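PDB 2XHF: peroxiredoxin 5 from Alvinella pompejana, which probably reduces hydrogen peroxide and organic hydroperoxides as a thiol-dependent antioxidant enzyme of the peroxiredoxin family. Local coordinates for residues G57-I62 against K96-E101. Numbering follows the deposited sequence.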
loop_
_atom_site.group_PDB
_atom_site.type_symbol
_atom_site.label_atom_id
_atom_site.label_comp_id
_atom_site.label_asym_id
_atom_site.label_seq_id
_atom_site.Cartn_x
_atom_site.Cartn_y
_atom_site.Cartn_z
ATOM N N GLY A 57 0.519 14.085 2.652
ATOM C CA GLY A 57 1.140 14.441 3.922
ATOM C C GLY A 57 2.320 13.573 4.307
ATOM O O GLY A 57 3.170 13.986 5.097
ATOM N N SER A 58 2.367 12.344 3.790
ATOM C CA SER A 58 3.425 11.413 4.175
ATOM C C SER A 58 4.818 11.872 3.741
ATOM O O SER A 58 5.809 11.411 4.289
ATOM C CB SER A 58 3.157 9.998 3.649
ATOM O OG SER A 58 3.086 10.009 2.225
ATOM N N ASN A 59 4.902 12.774 2.760
ATOM C CA ASN A 59 6.189 13.334 2.356
ATOM C C ASN A 59 6.398 14.771 2.815
ATOM O O ASN A 59 7.290 15.453 2.329
ATOM C CB ASN A 59 6.370 13.262 0.844
ATOM C CG ASN A 59 7.827 13.435 0.418
ATOM O OD1 ASN A 59 8.765 13.058 1.137
ATOM N ND2 ASN A 59 8.022 13.999 -0.755
ATOM N N ASN A 60 5.645 15.206 3.811
ATOM C CA ASN A 60 5.759 16.596 4.266
ATOM C C ASN A 60 7.054 16.863 5.017
ATOM O O ASN A 60 7.589 17.972 4.970
ATOM C CB ASN A 60 4.566 16.978 5.150
ATOM C CG ASN A 60 3.336 17.299 4.347
ATOM O OD1 ASN A 60 3.333 17.167 3.123
ATOM N ND2 ASN A 60 2.278 17.713 5.026
ATOM N N HIS A 61 7.556 15.844 5.702
ATOM C CA HIS A 61 8.680 16.041 6.621
ATOM C C HIS A 61 9.949 15.340 6.219
ATOM O O HIS A 61 11.032 15.732 6.641
ATOM C CB HIS A 61 8.247 15.641 8.017
ATOM C CG HIS A 61 7.040 16.383 8.481
ATOM N ND1 HIS A 61 7.015 17.759 8.591
ATOM C CD2 HIS A 61 5.805 15.951 8.824
ATOM C CE1 HIS A 61 5.812 18.139 8.989
ATOM N NE2 HIS A 61 5.064 17.063 9.147
ATOM N N ILE A 62 9.825 14.293 5.410
ATOM C CA ILE A 62 10.990 13.570 4.948
ATOM C C ILE A 62 12.061 14.476 4.317
ATOM O O ILE A 62 13.235 14.343 4.627
ATOM C CB ILE A 62 10.569 12.385 4.077
ATOM C CG1 ILE A 62 10.070 11.265 5.014
ATOM C CG2 ILE A 62 11.740 11.897 3.230
ATOM C CD1 ILE A 62 9.367 10.131 4.312
ATOM N N LYS A 96 11.693 4.481 -1.953
ATOM C CA LYS A 96 12.599 4.803 -3.061
ATOM C C LYS A 96 12.206 6.098 -3.768
ATOM O O LYS A 96 13.059 6.807 -4.275
ATOM C CB LYS A 96 12.700 3.651 -4.057
ATOM C CG LYS A 96 13.389 2.453 -3.474
ATOM C CD LYS A 96 13.475 1.323 -4.480
ATOM C CE LYS A 96 14.171 0.107 -3.889
ATOM N NZ LYS A 96 13.441 -0.449 -2.718
ATOM N N THR A 97 10.919 6.429 -3.776
ATOM C CA THR A 97 10.470 7.654 -4.432
ATOM C C THR A 97 10.735 8.908 -3.603
ATOM O O THR A 97 10.959 9.994 -4.158
ATOM C CB THR A 97 8.956 7.618 -4.786
ATOM O OG1 THR A 97 8.161 7.861 -3.609
ATOM C CG2 THR A 97 8.586 6.294 -5.464
ATOM N N VAL A 98 10.707 8.772 -2.279
ATOM C CA VAL A 98 10.894 9.925 -1.412
ATOM C C VAL A 98 12.321 10.023 -0.851
ATOM O O VAL A 98 12.704 11.072 -0.352
ATOM C CB VAL A 98 9.894 9.953 -0.237
ATOM C CG1 VAL A 98 8.463 10.065 -0.757
ATOM C CG2 VAL A 98 10.011 8.721 0.632
ATOM N N ASP A 99 13.106 8.947 -0.946
ATOM C CA ASP A 99 14.432 8.876 -0.327
ATOM C C ASP A 99 15.348 8.035 -1.222
ATOM O O ASP A 99 15.721 6.913 -0.887
ATOM C CB ASP A 99 14.285 8.259 1.075
ATOM C CG ASP A 99 15.607 7.987 1.772
ATOM O OD1 ASP A 99 16.631 8.664 1.507
ATOM O OD2 ASP A 99 15.583 7.087 2.636
ATOM N N PRO A 100 15.711 8.576 -2.387
ATOM C CA PRO A 100 16.489 7.803 -3.353
ATOM C C PRO A 100 17.879 7.407 -2.848
ATOM O O PRO A 100 18.449 6.448 -3.375
ATOM C CB PRO A 100 16.581 8.738 -4.561
ATOM C CG PRO A 100 16.346 10.106 -4.022
ATOM C CD PRO A 100 15.354 9.908 -2.904
ATOM N N GLU A 101 18.408 8.103 -1.843
ATOM C CA GLU A 101 19.740 7.760 -1.306
ATOM C C GLU A 101 19.642 6.811 -0.114
ATOM O O GLU A 101 20.647 6.494 0.534
ATOM C CB GLU A 101 20.509 9.024 -0.906
ATOM C CG GLU A 101 20.791 9.951 -2.080
ATOM C CD GLU A 101 21.456 11.271 -1.694
ATOM O OE1 GLU A 101 21.427 11.674 -0.512
ATOM O OE2 GLU A 101 22.001 11.932 -2.599
HETATM O O HOH W 1 11.375 13.423 0.004
#
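Val98 lies with its CG1 methyl against the carboxamide of Asn59, the two side chains sliding past one another in opposite directions; CG1 comes within 3.6 Å of Asn59 OD1 and CG alike. With CG of Asn59 anti to the backbone N (chi1 -163°), the amide reaches across to the valine while OD1 accepts a hydrogen bond from a water at 2.9 Å. That water donates a second bond to Val98 O, 2.7 Å away, and so joins two segments without a direct hydrogen bond. The other methyl of the valine, CG2, meets Ile62 CD1 at 4.0 Å, where these side chains cross at about a right angle. In the thioredoxin-like fold of the peroxiredoxins, the contact joins the loop between strand 44-49 and helix 62-67 to the C-terminal end of helix 88-98, which finishes at Val98. The loop is turned by a type I beta turn from Gly57 to Asn60, closed by Asn60 N bonding to Gly57 O. Replacing Asn59 by an alanine is likely to rob the bridging water of its OD1 acceptor and strip the carboxamide from beside the CG1 methyl. Ile62 packs on Trp94 and Ile104, and Asp99 OD2 accepts a hydrogen bond from Ile104 N.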